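Local coordinates for fatty acid-binding protein homolog (Ascaris suum, PDB 6I8X) that binds fatty acids inside a beta-barrel and may sequester potentially toxic fatty acids and their peroxidation products or help maintain the impermeable lipid layer of the eggshell, at residues A[10-15]-A[124-129]; A[19-24]-A[143-148]. All coordinates share one frame; numbering follows the deposited sequence.

Interaction 1: residues A[10-15]-A[124-129]; sequences PDKFLG and YRRDGD. With TAM (tris(hydroxyethyl)aminomethane), chain K; EDO (1,2-ethanediol), chain F.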
loop_
_atom_site.group_PDB
_atom_site.type_symbol
_atom_site.label_atom_id
_atom_site.label_comp_id
_atom_site.label_asym_id
_atom_site.label_seq_id
_atom_site.Cartn_x
_atom_site.Cartn_y
_atom_site.Cartn_z
ATOM N N PRO A 10 2.223 -14.246 2.483
ATOM C CA PRO A 10 1.089 -15.183 2.565
ATOM C C PRO A 10 0.124 -14.996 1.382
ATOM O O PRO A 10 -0.071 -13.865 0.951
ATOM C CB PRO A 10 0.421 -14.802 3.901
ATOM C CG PRO A 10 1.508 -14.146 4.680
ATOM C CD PRO A 10 2.251 -13.355 3.661
ATOM N N ASP A 11 -0.459 -16.105 0.854
ATOM C CA ASP A 11 -1.410 -16.143 -0.274
ATOM C C ASP A 11 -2.624 -15.235 -0.078
ATOM O O ASP A 11 -3.224 -14.805 -1.056
ATOM C CB ASP A 11 -1.836 -17.577 -0.598
ATOM C CG ASP A 11 -0.731 -18.371 -1.255
ATOM O OD1 ASP A 11 -0.167 -17.886 -2.259
ATOM O OD2 ASP A 11 -0.435 -19.489 -0.777
ATOM N N LYS A 12 -2.966 -14.973 1.198
ATOM C CA LYS A 12 -3.971 -14.062 1.755
ATOM C C LYS A 12 -3.876 -12.694 1.046
ATOM O O LYS A 12 -4.880 -12.039 0.828
ATOM C CB LYS A 12 -3.548 -13.782 3.222
ATOM C CG LYS A 12 -4.574 -14.014 4.285
ATOM C CD LYS A 12 -4.112 -13.377 5.594
ATOM C CE LYS A 12 -3.565 -14.367 6.597
ATOM N NZ LYS A 12 -2.204 -14.836 6.229
ATOM N N PHE A 13 -2.641 -12.230 0.794
ATOM C CA PHE A 13 -2.345 -10.919 0.234
ATOM C C PHE A 13 -2.170 -10.901 -1.276
ATOM O O PHE A 13 -2.028 -9.831 -1.845
ATOM C CB PHE A 13 -1.115 -10.328 0.940
ATOM C CG PHE A 13 -1.344 -10.116 2.415
ATOM C CD1 PHE A 13 -2.220 -9.124 2.867
ATOM C CD2 PHE A 13 -0.705 -10.915 3.356
ATOM C CE1 PHE A 13 -2.464 -8.950 4.233
ATOM C CE2 PHE A 13 -0.933 -10.727 4.727
ATOM C CZ PHE A 13 -1.812 -9.748 5.154
ATOM N N LEU A 14 -2.207 -12.058 -1.924
ATOM C CA LEU A 14 -2.077 -12.150 -3.370
ATOM C C LEU A 14 -3.407 -11.964 -4.064
ATOM O O LEU A 14 -4.435 -12.468 -3.594
ATOM C CB LEU A 14 -1.440 -13.487 -3.811
ATOM C CG LEU A 14 0.046 -13.690 -3.464
ATOM C CD1 LEU A 14 0.538 -15.049 -3.980
ATOM C CD2 LEU A 14 0.924 -12.566 -4.031
ATOM N N GLY A 15 -3.365 -11.264 -5.190
ATOM C CA GLY A 15 -4.542 -11.047 -6.013
ATOM C C GLY A 15 -4.865 -9.600 -6.305
ATOM O O GLY A 15 -4.028 -8.719 -6.130
ATOM N N TYR A 124 -1.870 -3.592 6.101
ATOM C CA TYR A 124 -2.878 -4.355 5.390
ATOM C C TYR A 124 -3.199 -5.614 6.135
ATOM O O TYR A 124 -2.300 -6.320 6.599
ATOM C CB TYR A 124 -2.465 -4.722 3.970
ATOM C CG TYR A 124 -2.166 -3.569 3.052
ATOM C CD1 TYR A 124 -3.143 -3.067 2.195
ATOM C CD2 TYR A 124 -0.866 -3.075 2.923
ATOM C CE1 TYR A 124 -2.842 -2.096 1.245
ATOM C CE2 TYR A 124 -0.559 -2.087 1.989
ATOM C CZ TYR A 124 -1.551 -1.598 1.153
ATOM O OH TYR A 124 -1.260 -0.647 0.206
ATOM N N ARG A 125 -4.506 -5.921 6.222
ATOM C CA ARG A 125 -4.988 -7.113 6.895
ATOM C C ARG A 125 -6.102 -7.704 6.092
ATOM O O ARG A 125 -6.833 -6.984 5.436
ATOM C CB ARG A 125 -5.478 -6.777 8.313
ATOM C CG ARG A 125 -4.373 -6.356 9.287
ATOM C CD ARG A 125 -4.890 -6.161 10.702
ATOM N NE ARG A 125 -5.266 -7.432 11.323
ATOM C CZ ARG A 125 -4.439 -8.200 12.023
ATOM N NH1 ARG A 125 -3.183 -7.824 12.225
ATOM N NH2 ARG A 125 -4.868 -9.345 12.537
ATOM N N ARG A 126 -6.208 -9.017 6.103
ATOM C CA ARG A 126 -7.311 -9.688 5.434
ATOM C C ARG A 126 -8.400 -9.920 6.435
ATOM O O ARG A 126 -8.121 -10.314 7.560
ATOM C CB ARG A 126 -6.893 -11.013 4.781
ATOM C CG ARG A 126 -6.311 -10.841 3.395
ATOM C CD ARG A 126 -7.293 -10.340 2.335
ATOM N NE ARG A 126 -8.463 -11.207 2.122
ATOM C CZ ARG A 126 -8.525 -12.220 1.259
ATOM N NH1 ARG A 126 -7.462 -12.559 0.544
ATOM N NH2 ARG A 126 -9.644 -12.913 1.118
ATOM N N ASP A 127 -9.643 -9.651 6.040
ATOM C CA ASP A 127 -10.809 -9.888 6.869
ATOM C C ASP A 127 -11.931 -10.413 5.967
ATOM O O ASP A 127 -12.681 -9.628 5.368
ATOM C CB ASP A 127 -11.227 -8.622 7.625
ATOM C CG ASP A 127 -12.335 -8.898 8.614
ATOM O OD1 ASP A 127 -12.437 -10.059 9.079
ATOM O OD2 ASP A 127 -13.130 -7.967 8.890
ATOM N N GLY A 128 -12.009 -11.737 5.869
ATOM C CA GLY A 128 -12.954 -12.402 4.993
ATOM C C GLY A 128 -12.553 -12.092 3.568
ATOM O O GLY A 128 -11.356 -12.125 3.237
ATOM N N ASP A 129 -13.516 -11.652 2.757
ATOM C CA ASP A 129 -13.273 -11.307 1.344
ATOM C C ASP A 129 -12.616 -9.949 1.161
ATOM O O ASP A 129 -12.455 -9.497 0.035
ATOM C CB ASP A 129 -14.582 -11.374 0.543
ATOM C CG ASP A 129 -15.226 -12.730 0.659
ATOM O OD1 ASP A 129 -14.577 -13.738 0.249
ATOM O OD2 ASP A 129 -16.325 -12.809 1.256
HETATM C C TAM K . -4.443 -15.622 -7.171
HETATM C C1 TAM K . -3.492 -14.647 -7.989
HETATM C C2 TAM K . -5.597 -14.707 -6.552
HETATM C C3 TAM K . -5.084 -16.881 -7.931
HETATM C C4 TAM K . -2.006 -14.912 -7.872
HETATM C C5 TAM K . -6.446 -14.011 -7.596
HETATM C C6 TAM K . -4.499 -17.189 -9.287
HETATM N N TAM K . -3.520 -16.124 -6.136
HETATM O O4 TAM K . -1.289 -13.973 -8.640
HETATM O O5 TAM K . -7.235 -12.893 -7.081
HETATM O O6 TAM K . -5.080 -18.364 -9.802
HETATM C C1 EDO F . 0.284 -19.090 2.449
HETATM O O1 EDO F . -0.109 -18.271 3.539
HETATM C C2 EDO F . 1.691 -18.665 1.935
HETATM O O2 EDO F . 2.234 -19.677 1.103
HETATM O O HOH W 1 -5.850 -14.207 -1.697
#
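Tyr124 meets Phe13 more through its backbone than its side chain: the rim atom CE1 of Phe13 lies 3.5 Å from Tyr124 O and 4.2 Å from Tyr124 CB, while the phenol itself runs on into the barrel to Glu108 and Lys49. At Arg125 the partner is again main chain, CA standing at the edge of the Phe13 ring. Arg126 then carries the polar part of the contact and shows how one arginine can tie a short 3-10 turn to a strand end. Its aliphatic part slides past that of Lys12, whose NZ bonds Pro103 O, in the opposite direction, CG to CG at 3.7 Å. Bends at chi2 (-67°) and chi3 (-59°) fold the chain back, bringing NH1 2.6 Å from Lys12 O in a bond of 150° at the hydrogen. The same guanidinium grips Gly128 O side-on with NE and NH2, the NH2 bond being 2.8 Å. Since Lys12 O and Gly128 O both lie near its plane, they probably fix its rotation. A water within hydrogen-bonding distance of Asp11 O and Leu14 O accepts a weak bond from Arg126 NH1. The turn 11-13 leads through Leu14 and Gly15, which line the tris(hydroxyethyl)aminomethane pocket, into strand 15-23. It thus sits beside the end of strand 119-127, with Phe13 packed on strands 130-137 and 105-112 and Arg126 on strand 140-148.

Interaction 2: residues A[19-24]-A[143-148]; sequences LERDEN and SRYYKK. With VCA (vaccenic acid), chain C; TAM (tris(hydroxyethyl)aminomethane), chain K.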
loop_
_atom_site.group_PDB
_atom_site.type_symbol
_atom_site.label_atom_id
_atom_site.label_comp_id
_atom_site.label_asym_id
_atom_site.label_seq_id
_atom_site.Cartn_x
_atom_site.Cartn_y
_atom_site.Cartn_z
ATOM N N LEU A 19 -11.224 -1.133 -4.161
ATOM C CA LEU A 19 -11.743 -0.213 -3.134
ATOM C C LEU A 19 -13.283 -0.100 -3.230
ATOM O O LEU A 19 -13.833 0.288 -4.271
ATOM C CB LEU A 19 -11.081 1.171 -3.257
ATOM C CG LEU A 19 -11.652 2.277 -2.326
ATOM C CD1 LEU A 19 -11.296 2.012 -0.828
ATOM C CD2 LEU A 19 -11.191 3.631 -2.771
ATOM N N GLU A 20 -13.955 -0.435 -2.111
ATOM C CA GLU A 20 -15.407 -0.465 -1.972
ATOM C C GLU A 20 -15.946 0.619 -1.024
ATOM O O GLU A 20 -16.979 1.205 -1.298
ATOM C CB GLU A 20 -15.821 -1.855 -1.460
ATOM C CG GLU A 20 -16.783 -2.565 -2.400
ATOM C CD GLU A 20 -17.516 -3.781 -1.869
ATOM O OE1 GLU A 20 -17.755 -3.867 -0.641
ATOM O OE2 GLU A 20 -17.912 -4.622 -2.708
ATOM N N ARG A 21 -15.278 0.838 0.110
ATOM C CA ARG A 21 -15.675 1.782 1.156
ATOM C C ARG A 21 -14.522 2.039 2.109
ATOM O O ARG A 21 -13.557 1.306 2.119
ATOM C CB ARG A 21 -16.917 1.266 1.947
ATOM C CG ARG A 21 -16.701 -0.022 2.728
ATOM C CD ARG A 21 -17.901 -0.357 3.592
ATOM N NE ARG A 21 -17.660 -1.532 4.442
ATOM C CZ ARG A 21 -17.265 -1.486 5.714
ATOM N NH1 ARG A 21 -17.055 -0.317 6.311
ATOM N NH2 ARG A 21 -17.079 -2.607 6.398
ATOM N N ASP A 22 -14.648 3.057 2.928
ATOM C CA ASP A 22 -13.667 3.434 3.925
ATOM C C ASP A 22 -14.378 4.068 5.107
ATOM O O ASP A 22 -15.593 4.247 5.070
ATOM C CB ASP A 22 -12.610 4.373 3.314
ATOM C CG ASP A 22 -13.148 5.582 2.569
ATOM O OD1 ASP A 22 -14.272 6.022 2.875
ATOM O OD2 ASP A 22 -12.418 6.132 1.745
ATOM N N GLU A 23 -13.630 4.377 6.163
ATOM C CA GLU A 23 -14.144 4.970 7.398
ATOM C C GLU A 23 -13.170 6.040 7.796
ATOM O O GLU A 23 -11.969 5.758 7.851
ATOM C CB GLU A 23 -14.147 3.918 8.525
ATOM C CG GLU A 23 -15.293 2.918 8.510
ATOM C CD GLU A 23 -15.090 1.668 9.361
ATOM O OE1 GLU A 23 -15.848 0.692 9.152
ATOM O OE2 GLU A 23 -14.166 1.647 10.210
ATOM N N ASN A 24 -13.668 7.266 8.076
ATOM C CA ASN A 24 -12.863 8.395 8.555
ATOM C C ASN A 24 -11.709 8.817 7.616
ATOM O O ASN A 24 -10.714 9.385 8.084
ATOM C CB ASN A 24 -12.326 8.086 9.989
ATOM C CG ASN A 24 -12.124 9.332 10.836
ATOM O OD1 ASN A 24 -12.881 10.315 10.745
ATOM N ND2 ASN A 24 -11.052 9.354 11.610
ATOM N N SER A 143 -9.591 3.346 7.970
ATOM C CA SER A 143 -9.597 1.988 7.409
ATOM C C SER A 143 -10.252 2.078 6.035
ATOM O O SER A 143 -11.272 2.739 5.902
ATOM C CB SER A 143 -10.397 1.031 8.291
ATOM O OG SER A 143 -9.627 0.741 9.437
ATOM N N ARG A 144 -9.647 1.458 5.022
ATOM C CA ARG A 144 -10.133 1.449 3.631
ATOM C C ARG A 144 -10.308 -0.021 3.309
ATOM O O ARG A 144 -9.394 -0.815 3.560
ATOM C CB ARG A 144 -9.088 2.096 2.677
ATOM C CG ARG A 144 -8.676 3.537 3.024
ATOM C CD ARG A 144 -9.396 4.558 2.152
ATOM N NE ARG A 144 -8.694 4.774 0.901
ATOM C CZ ARG A 144 -9.208 5.350 -0.177
ATOM N NH1 ARG A 144 -10.460 5.797 -0.171
ATOM N NH2 ARG A 144 -8.469 5.510 -1.260
ATOM N N TYR A 145 -11.492 -0.382 2.784
ATOM C CA TYR A 145 -11.933 -1.749 2.491
ATOM C C TYR A 145 -11.894 -2.061 0.995
ATOM O O TYR A 145 -12.600 -1.433 0.222
ATOM C CB TYR A 145 -13.333 -2.013 3.128
ATOM C CG TYR A 145 -13.323 -1.803 4.633
ATOM C CD1 TYR A 145 -13.468 -0.530 5.181
ATOM C CD2 TYR A 145 -13.082 -2.860 5.503
ATOM C CE1 TYR A 145 -13.387 -0.319 6.554
ATOM C CE2 TYR A 145 -13.021 -2.664 6.881
ATOM C CZ TYR A 145 -13.171 -1.392 7.401
ATOM O OH TYR A 145 -13.118 -1.190 8.759
ATOM N N TYR A 146 -11.066 -3.053 0.610
ATOM C CA TYR A 146 -10.843 -3.525 -0.776
ATOM C C TYR A 146 -11.334 -4.948 -0.899
ATOM O O TYR A 146 -10.848 -5.861 -0.215
ATOM C CB TYR A 146 -9.341 -3.490 -1.139
ATOM C CG TYR A 146 -8.718 -2.117 -1.127
ATOM C CD1 TYR A 146 -8.352 -1.506 0.073
ATOM C CD2 TYR A 146 -8.423 -1.455 -2.316
ATOM C CE1 TYR A 146 -7.777 -0.236 0.091
ATOM C CE2 TYR A 146 -7.808 -0.203 -2.313
ATOM C CZ TYR A 146 -7.514 0.413 -1.104
ATOM O OH TYR A 146 -6.929 1.651 -1.076
ATOM N N LYS A 147 -12.333 -5.119 -1.732
ATOM C CA LYS A 147 -13.001 -6.384 -1.977
ATOM C C LYS A 147 -12.145 -7.217 -2.910
ATOM O O LYS A 147 -11.762 -6.735 -3.973
ATOM C CB LYS A 147 -14.407 -6.111 -2.564
ATOM C CG LYS A 147 -15.266 -7.330 -2.854
ATOM C CD LYS A 147 -16.124 -7.742 -1.671
ATOM C CE LYS A 147 -17.199 -8.741 -2.033
ATOM N NZ LYS A 147 -16.659 -10.115 -2.126
ATOM N N LYS A 148 -11.804 -8.443 -2.480
ATOM C CA LYS A 148 -11.060 -9.405 -3.278
ATOM C C LYS A 148 -11.909 -9.749 -4.529
ATOM O O LYS A 148 -13.120 -10.034 -4.427
ATOM C CB LYS A 148 -10.740 -10.659 -2.422
ATOM C CG LYS A 148 -10.157 -11.872 -3.135
ATOM C CD LYS A 148 -8.831 -11.591 -3.753
ATOM C CE LYS A 148 -7.813 -12.615 -3.356
ATOM N NZ LYS A 148 -7.752 -13.771 -4.287
HETATM O O2 VCA C . -3.074 3.733 -1.575
HETATM C C1 VCA C . -4.270 4.206 -1.845
HETATM O O1 VCA C . -5.233 3.499 -2.019
HETATM C C2 VCA C . -4.344 5.706 -1.909
HETATM C C3 VCA C . -5.268 6.267 -2.986
HETATM C C4 VCA C . -5.021 7.743 -3.249
HETATM C C5 VCA C . -5.996 8.404 -4.201
HETATM C C6 VCA C . -5.586 8.322 -5.657
HETATM C C7 VCA C . -6.669 8.811 -6.598
HETATM C C8 VCA C . -6.789 10.314 -6.798
HETATM C C9 VCA C . -5.830 10.888 -7.822
HETATM C C10 VCA C . -5.891 12.418 -7.901
HETATM C C11 VCA C . -4.592 13.051 -8.301
HETATM C C12 VCA C . -3.499 13.111 -7.561
HETATM C C13 VCA C . -3.334 12.550 -6.178
HETATM C C14 VCA C . -2.046 12.993 -5.484
HETATM C C15 VCA C . -1.945 12.565 -4.028
HETATM C C16 VCA C . -2.013 11.063 -3.778
HETATM C C17 VCA C . -1.825 10.683 -2.321
HETATM C C18 VCA C . -1.552 9.217 -2.117
HETATM C C TAM K . -4.443 -15.622 -7.171
HETATM C C1 TAM K . -3.492 -14.647 -7.989
HETATM C C2 TAM K . -5.597 -14.707 -6.552
HETATM C C3 TAM K . -5.084 -16.881 -7.931
HETATM C C4 TAM K . -2.006 -14.912 -7.872
HETATM C C5 TAM K . -6.446 -14.011 -7.596
HETATM C C6 TAM K . -4.499 -17.189 -9.287
HETATM N N TAM K . -3.520 -16.124 -6.136
HETATM O O4 TAM K . -1.289 -13.973 -8.640
HETATM O O5 TAM K . -7.235 -12.893 -7.081
HETATM O O6 TAM K . -5.080 -18.364 -9.802
#
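Leu19, Asp22, Arg144 and Tyr146 form the close-packed inner side of this antiparallel pairing. Leu19 lays CD2 over one face of the Arg144 guanidinium, 3.5 Å from NH1, and its CB touches Tyr146 CE2 at 3.7 Å. The bends of Arg144 at chi2 (-100°) and chi3 (-86°) turn its chain alongside Asp22 and bring NH1 to 2.8 Å from Asp22 OD2, a salt bridge on the anti side of the carboxylate. Phe25 adds a cation-pi contact to this arginine. Tyr146 OH lies 2.7 Å from O1 of vaccenic acid, and Lys49 NZ hydrogen-bonds the ligand. The outer side is more open. There the extended chain of Arg21 lays its guanidinium flat on the Tyr145 ring, a cation-pi stack with centres 4.0 Å apart and planes at 16°, while NH1 bridges to Glu23 OE1 at 3.2 Å; Tyr145 OH donates only weakly to Glu23 OE2. Glu20 lies beside the aliphatic part of Lys147, its OE1 bonded to Tyr130. Glu20 N and Arg21 O both bond Tyr145, a classic beta bulge that shifts the register by one. First and last strands joined in this way close the barrel of fatty acid-binding proteins, here with Arg144 and Tyr146 lining the lipid pocket.

How the interactions relate
Both interactions join the start of the chain to its end. From the N terminus, segment 10-15 comes first and leads straight into strand 15-23, which holds 19-24. The chain then passes through both helices and most of the barrel before 124-129 closes the loop of interaction 1, and 143-148 closes that of interaction 2. The two loops therefore cross rather than nest. Interaction 1 fastens the turn before the first strand to the end of strand 119-127; interaction 2 pairs the first strand with the last. They meet where Asp129 O probably accepts a hydrogen bond from Lys148 N, 2.8 Å away, and both touch the same bound tris(hydroxyethyl)aminomethane.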